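Local coordinates for membrane lipoprotein family protein (Aeropyrum pernix, PDB 4PEV), which probably serves as the solute-binding component of an ABC transporter, a BMP-family lipoprotein that holds adenosine in its ligand pocket, at residues C[121-126]-C[138-143]; C[128-133]-C[149-154]. All coordinates share one frame; numbering follows the deposited sequence.

In the fold
Helix 123-132 supplies most of one side of contact 1 and one side of contact 2. The 3-10 segment before it and its first turn pack on strand 137-141 in contact 1, and its last turn meets the turn leading into strand 152-157 in contact 2, the centres of the two lying about 10 Å apart. The two strands are neighbours in one parallel sheet, and probable hydrogen bonds from Tyr138 N to Asn151 O (3.0 Å) and from Leu140 N to Ala153 O (3.0 Å) couple the contacts directly. Adenosine is reached from contact 1 alone: Asp142, just past strand 137-141, binds the ribose, whereas contact 2 lies away from the pocket.

Contact 1: residues C[121-126]-C[138-143]; sequences LWQEPL and YALIDA. With ADN (adenosine), chain F.
Trp122 meets Leu140 through its CB, 3.8 Å from Leu140 CD1. With CG anti to its own carbonyl carbon (chi1 -77°), the indole swings off to Leu103 of helix 99-108 and to Asp60, an adenosine-binding residue. Gln123 follows, its CG 4.1 Å from Leu140 CD2; the extended chain, CG anti to the backbone N (chi1 -161°), carries OE1 past Leu140 to 3.9 Å from Ala143 CB, a single methyl that leaves room for the amide. A long glutamine suits this partly exposed edge, apolar along its stem and polar at its end, where NE2 makes a weak hydrogen bond to Glu127 OE1. These contacts belong to a beta-alpha-beta unit, in which strand 114-118 leads through helix 123-132 to strand 137-141, as in the alpha/beta lobes of periplasmic binding proteins. Leu126 forks over the strand. Its CD1 sits over one face of the Tyr138 ring in a CH-pi contact, 3.8 Å from the centroid and 17° off the normal, and its CD2 lies 3.8 Å from Leu140 CD2. Leucine suits position 140 because its branched end offers CD1 to Trp122 and CD2 to both Gln123 and Leu126. An alanine in place of Leu126 would lack both methyls and is likely to leave a gap between helix and strand, with that ring face stripped of its CH-pi partner. Tyr138 OH is hydrogen-bonded to Ser107. Beyond the strand, O2' of adenosine donates to Asp142 OD2 (2.8 Å), while OD1 makes a salt bridge with Lys299, itself a ligand residue.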
loop_
_atom_site.group_PDB
_atom_site.type_symbol
_atom_site.label_atom_id
_atom_site.label_comp_id
_atom_site.label_asym_id
_atom_site.label_seq_id
_atom_site.Cartn_x
_atom_site.Cartn_y
_atom_site.Cartn_z
ATOM N N LEU C 121 -1.622 6.380 -12.390
ATOM C CA LEU C 121 -2.206 6.540 -13.728
ATOM C C LEU C 121 -2.326 7.992 -14.202
ATOM O O LEU C 121 -2.543 8.242 -15.397
ATOM C CB LEU C 121 -3.575 5.879 -13.828
ATOM C CG LEU C 121 -3.720 4.381 -13.527
ATOM C CD1 LEU C 121 -5.156 3.950 -13.812
ATOM C CD2 LEU C 121 -2.742 3.542 -14.342
ATOM N N TRP C 122 -2.188 8.934 -13.272
ATOM C CA TRP C 122 -2.149 10.368 -13.579
ATOM C C TRP C 122 -0.827 10.859 -14.184
ATOM O O TRP C 122 -0.738 11.991 -14.641
ATOM C CB TRP C 122 -2.411 11.168 -12.297
ATOM C CG TRP C 122 -3.838 11.202 -11.894
ATOM C CD1 TRP C 122 -4.381 10.691 -10.758
ATOM C CD2 TRP C 122 -4.918 11.783 -12.634
ATOM N NE1 TRP C 122 -5.735 10.912 -10.746
ATOM C CE2 TRP C 122 -6.090 11.587 -11.883
ATOM C CE3 TRP C 122 -5.001 12.462 -13.860
ATOM C CZ2 TRP C 122 -7.330 12.035 -12.309
ATOM C CZ3 TRP C 122 -6.236 12.922 -14.282
ATOM C CH2 TRP C 122 -7.385 12.702 -13.514
ATOM N N GLN C 123 0.195 10.018 -14.174
ATOM C CA GLN C 123 1.528 10.422 -14.592
ATOM C C GLN C 123 1.599 10.756 -16.070
ATOM O O GLN C 123 2.200 11.739 -16.448
ATOM C CB GLN C 123 2.520 9.319 -14.298
ATOM C CG GLN C 123 3.943 9.793 -14.274
ATOM C CD GLN C 123 4.900 8.637 -14.340
ATOM O OE1 GLN C 123 5.185 7.979 -13.337
ATOM N NE2 GLN C 123 5.391 8.368 -15.531
ATOM N N GLU C 124 0.999 9.917 -16.897
ATOM C CA GLU C 124 0.934 10.158 -18.333
ATOM C C GLU C 124 0.195 11.460 -18.651
ATOM O O GLU C 124 0.779 12.342 -19.272
ATOM C CB GLU C 124 0.262 8.975 -19.031
ATOM C CG GLU C 124 1.192 8.047 -19.791
ATOM C CD GLU C 124 0.859 8.019 -21.270
ATOM O OE1 GLU C 124 0.773 6.900 -21.835
ATOM O OE2 GLU C 124 0.647 9.114 -21.855
ATOM N N PRO C 125 -1.080 11.602 -18.215
ATOM C CA PRO C 125 -1.792 12.831 -18.521
ATOM C C PRO C 125 -1.146 14.097 -17.975
ATOM O O PRO C 125 -1.251 15.145 -18.602
ATOM C CB PRO C 125 -3.154 12.617 -17.856
ATOM C CG PRO C 125 -3.329 11.154 -17.830
ATOM C CD PRO C 125 -1.961 10.654 -17.511
ATOM N N LEU C 126 -0.507 14.005 -16.816
ATOM C CA LEU C 126 0.132 15.174 -16.192
ATOM C C LEU C 126 1.367 15.648 -16.959
ATOM O O LEU C 126 1.576 16.847 -17.108
ATOM C CB LEU C 126 0.519 14.872 -14.742
ATOM C CG LEU C 126 1.175 16.021 -13.991
ATOM C CD1 LEU C 126 0.186 17.145 -13.748
ATOM C CD2 LEU C 126 1.710 15.524 -12.668
ATOM N N TYR C 138 0.717 21.424 -8.911
ATOM C CA TYR C 138 0.235 20.045 -8.871
ATOM C C TYR C 138 1.010 19.239 -7.847
ATOM O O TYR C 138 2.214 19.406 -7.727
ATOM C CB TYR C 138 0.458 19.373 -10.212
ATOM C CG TYR C 138 -0.223 20.033 -11.387
ATOM C CD1 TYR C 138 -1.538 19.742 -11.703
ATOM C CD2 TYR C 138 0.460 20.923 -12.203
ATOM C CE1 TYR C 138 -2.154 20.333 -12.779
ATOM C CE2 TYR C 138 -0.144 21.508 -13.292
ATOM C CZ TYR C 138 -1.448 21.212 -13.569
ATOM O OH TYR C 138 -2.059 21.795 -14.644
ATOM N N ALA C 139 0.330 18.348 -7.125
ATOM C CA ALA C 139 1.017 17.293 -6.375
ATOM C C ALA C 139 0.615 15.931 -6.933
ATOM O O ALA C 139 -0.558 15.610 -7.013
ATOM C CB ALA C 139 0.720 17.381 -4.890
ATOM N N LEU C 140 1.604 15.161 -7.369
ATOM C CA LEU C 140 1.376 13.812 -7.862
ATOM C C LEU C 140 1.703 12.867 -6.729
ATOM O O LEU C 140 2.787 12.943 -6.168
ATOM C CB LEU C 140 2.274 13.535 -9.064
ATOM C CG LEU C 140 2.090 12.206 -9.803
ATOM C CD1 LEU C 140 0.624 11.861 -10.073
ATOM C CD2 LEU C 140 2.872 12.221 -11.109
ATOM N N ILE C 141 0.760 12.005 -6.361
ATOM C CA ILE C 141 0.974 11.066 -5.253
ATOM C C ILE C 141 1.162 9.646 -5.788
ATOM O O ILE C 141 0.413 9.206 -6.670
ATOM C CB ILE C 141 -0.195 11.057 -4.249
ATOM C CG1 ILE C 141 -0.618 12.482 -3.855
ATOM C CG2 ILE C 141 0.164 10.241 -3.020
ATOM C CD1 ILE C 141 0.489 13.367 -3.316
ATOM N N ASP C 142 2.176 8.958 -5.243
ATOM C CA ASP C 142 2.520 7.574 -5.592
ATOM C C ASP C 142 3.168 7.461 -6.973
ATOM O O ASP C 142 3.230 6.376 -7.550
ATOM C CB ASP C 142 1.276 6.670 -5.498
ATOM C CG ASP C 142 1.612 5.216 -5.158
ATOM O OD1 ASP C 142 2.418 4.998 -4.227
ATOM O OD2 ASP C 142 1.050 4.291 -5.803
ATOM N N ALA C 143 3.654 8.581 -7.501
ATOM C CA ALA C 143 4.309 8.588 -8.812
ATOM C C ALA C 143 5.134 9.835 -8.984
ATOM O O ALA C 143 4.936 10.824 -8.285
ATOM C CB ALA C 143 3.297 8.475 -9.946
HETATM O "O5'" ADN F . -3.554 -1.169 -2.348
HETATM C "C5'" ADN F . -2.194 -1.474 -2.713
HETATM C "C4'" ADN F . -1.499 -0.433 -3.596
HETATM O "O4'" ADN F . -2.106 -0.331 -4.886
HETATM C "C3'" ADN F . -1.469 1.005 -3.086
HETATM O "O3'" ADN F . -0.451 1.212 -2.101
HETATM C "C2'" ADN F . -1.248 1.795 -4.371
HETATM O "O2'" ADN F . 0.128 1.856 -4.768
HETATM C "C1'" ADN F . -2.027 1.000 -5.386
HETATM N N9 ADN F . -3.399 1.521 -5.534
HETATM C C8 ADN F . -4.461 1.286 -4.726
HETATM N N7 ADN F . -5.576 1.919 -5.179
HETATM C C5 ADN F . -5.214 2.564 -6.309
HETATM C C6 ADN F . -5.871 3.431 -7.310
HETATM N N6 ADN F . -7.175 3.738 -7.178
HETATM N N1 ADN F . -5.129 3.909 -8.340
HETATM C C2 ADN F . -3.817 3.621 -8.480
HETATM N N3 ADN F . -3.155 2.845 -7.612
HETATM C C4 ADN F . -3.781 2.303 -6.532
#

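Contact 2: residues C[128-133]-C[149-154]; sequences KVAPRY and YDNVAS
Ala130 and Asn151 join the last turn of helix 123-132 to a type I beta turn, Tyr149 to Val152, which leads into strand 152-157 of the parallel sheet. The apolar contacts are small. Ala130 CB lies 3.8 Å from Val152 CG2, and a side chain as short as alanine lets the helix come close to the strand. At the exposed margin, Pro131 CD approaches Tyr149 CE1 obliquely at 3.8 Å; the proline has no backbone N-H, which fits the kink where the turn before it receives no bond from this residue. Tyr149, part exposed, packs with its ring and turns its OH to Glu147, with which it is hydrogen-bonded. The polar contact belongs to the buried Asn151, whose CG stands between backbone N and carbonyl carbon (chi1 67°), bringing the amide up to the helix end. The two N-H of its amide match two acceptors, Ala130 O and Gln136 O. Ala130 O takes two donors from opposite faces of its plane: Tyr133 N at 3.3 Å, and Asn151 ND2 at 3.1 Å with an N-H...O angle of 158°, ND2 standing 35° out of the carbonyl plane while the oxygen lies near the plane of the Asn151 amide.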
loop_
_atom_site.group_PDB
_atom_site.type_symbol
_atom_site.label_atom_id
_atom_site.label_comp_id
_atom_site.label_asym_id
_atom_site.label_seq_id
_atom_site.Cartn_x
_atom_site.Cartn_y
_atom_site.Cartn_z
ATOM N N LYS C 128 1.815 15.722 -19.944
ATOM C CA LYS C 128 1.275 16.522 -21.034
ATOM C C LYS C 128 0.676 17.853 -20.577
ATOM O O LYS C 128 0.888 18.884 -21.225
ATOM C CB LYS C 128 0.187 15.718 -21.751
ATOM C CG LYS C 128 0.702 14.422 -22.351
ATOM C CD LYS C 128 -0.402 13.617 -23.017
ATOM C CE LYS C 128 0.151 12.770 -24.157
ATOM N NZ LYS C 128 -0.484 11.425 -24.147
ATOM N N VAL C 129 -0.077 17.827 -19.474
ATOM C CA VAL C 129 -0.871 18.983 -19.042
ATOM C C VAL C 129 -0.059 20.047 -18.287
ATOM O O VAL C 129 -0.244 21.257 -18.511
ATOM C CB VAL C 129 -2.065 18.536 -18.173
ATOM C CG1 VAL C 129 -2.752 19.732 -17.529
ATOM C CG2 VAL C 129 -3.064 17.743 -19.001
ATOM N N ALA C 130 0.822 19.589 -17.394
ATOM C CA ALA C 130 1.615 20.461 -16.544
ATOM C C ALA C 130 2.346 21.572 -17.286
ATOM O O ALA C 130 2.319 22.712 -16.828
ATOM C CB ALA C 130 2.597 19.649 -15.731
ATOM N N PRO C 131 3.019 21.262 -18.415
ATOM C CA PRO C 131 3.714 22.371 -19.096
ATOM C C PRO C 131 2.784 23.425 -19.735
ATOM O O PRO C 131 3.164 24.585 -19.776
ATOM C CB PRO C 131 4.582 21.661 -20.146
ATOM C CG PRO C 131 3.905 20.356 -20.376
ATOM C CD PRO C 131 3.345 19.966 -19.038
ATOM N N ARG C 132 1.593 23.037 -20.201
ATOM C CA ARG C 132 0.566 24.015 -20.634
ATOM C C ARG C 132 0.062 25.012 -19.565
ATOM O O ARG C 132 -0.453 26.053 -19.923
ATOM C CB ARG C 132 -0.679 23.313 -21.167
ATOM C CG ARG C 132 -0.465 22.404 -22.350
ATOM C CD ARG C 132 -1.812 21.987 -22.899
ATOM N NE ARG C 132 -1.853 20.555 -23.161
ATOM C CZ ARG C 132 -2.969 19.831 -23.276
ATOM N NH1 ARG C 132 -4.169 20.394 -23.157
ATOM N NH2 ARG C 132 -2.889 18.520 -23.509
ATOM N N TYR C 133 0.142 24.689 -18.274
ATOM C CA TYR C 133 -0.332 25.614 -17.216
ATOM C C TYR C 133 0.744 25.820 -16.167
ATOM O O TYR C 133 0.608 25.356 -15.043
ATOM C CB TYR C 133 -1.598 25.079 -16.545
ATOM C CG TYR C 133 -2.712 24.773 -17.510
ATOM C CD1 TYR C 133 -3.602 25.751 -17.892
ATOM C CD2 TYR C 133 -2.874 23.504 -18.027
ATOM C CE1 TYR C 133 -4.622 25.484 -18.776
ATOM C CE2 TYR C 133 -3.893 23.220 -18.911
ATOM C CZ TYR C 133 -4.763 24.219 -19.277
ATOM O OH TYR C 133 -5.780 23.966 -20.151
ATOM N N TYR C 149 9.442 19.542 -13.613
ATOM C CA TYR C 149 8.797 20.854 -13.791
ATOM C C TYR C 149 8.789 21.590 -12.482
ATOM O O TYR C 149 8.709 20.958 -11.431
ATOM C CB TYR C 149 7.342 20.679 -14.208
ATOM C CG TYR C 149 7.142 19.775 -15.378
ATOM C CD1 TYR C 149 7.098 20.288 -16.669
ATOM C CD2 TYR C 149 6.993 18.403 -15.201
ATOM C CE1 TYR C 149 6.915 19.464 -17.765
ATOM C CE2 TYR C 149 6.809 17.561 -16.290
ATOM C CZ TYR C 149 6.768 18.097 -17.578
ATOM O OH TYR C 149 6.582 17.272 -18.678
ATOM N N ASP C 150 8.811 22.917 -12.529
ATOM C CA ASP C 150 8.728 23.705 -11.285
ATOM C C ASP C 150 7.362 23.596 -10.637
ATOM O O ASP C 150 7.243 23.699 -9.427
ATOM C CB ASP C 150 9.024 25.180 -11.532
ATOM C CG ASP C 150 10.267 25.384 -12.340
ATOM O OD1 ASP C 150 11.255 24.654 -12.094
ATOM O OD2 ASP C 150 10.245 26.253 -13.236
ATOM N N ASN C 151 6.333 23.384 -11.442
ATOM C CA ASN C 151 4.972 23.365 -10.934
ATOM C C ASN C 151 4.471 21.958 -10.561
ATOM O O ASN C 151 3.256 21.745 -10.410
ATOM C CB ASN C 151 4.027 24.047 -11.938
ATOM C CG ASN C 151 3.890 23.283 -13.243
ATOM O OD1 ASN C 151 4.807 22.581 -13.674
ATOM N ND2 ASN C 151 2.737 23.423 -13.888
ATOM N N VAL C 152 5.389 21.002 -10.401
ATOM C CA VAL C 152 4.997 19.651 -10.015
ATOM C C VAL C 152 5.862 19.094 -8.899
ATOM O O VAL C 152 7.064 18.883 -9.081
ATOM C CB VAL C 152 5.041 18.685 -11.208
ATOM C CG1 VAL C 152 4.697 17.274 -10.759
ATOM C CG2 VAL C 152 4.064 19.132 -12.281
ATOM N N ALA C 153 5.227 18.847 -7.755
ATOM C CA ALA C 153 5.832 18.121 -6.639
ATOM C C ALA C 153 5.381 16.669 -6.681
ATOM O O ALA C 153 4.202 16.392 -6.500
ATOM C CB ALA C 153 5.416 18.746 -5.321
ATOM N N SER C 154 6.320 15.752 -6.924
ATOM C CA SER C 154 6.055 14.312 -6.935
ATOM C C SER C 154 6.352 13.684 -5.566
ATOM O O SER C 154 7.369 13.999 -4.938
ATOM C CB SER C 154 6.930 13.633 -7.985
ATOM O OG SER C 154 6.612 14.050 -9.310
#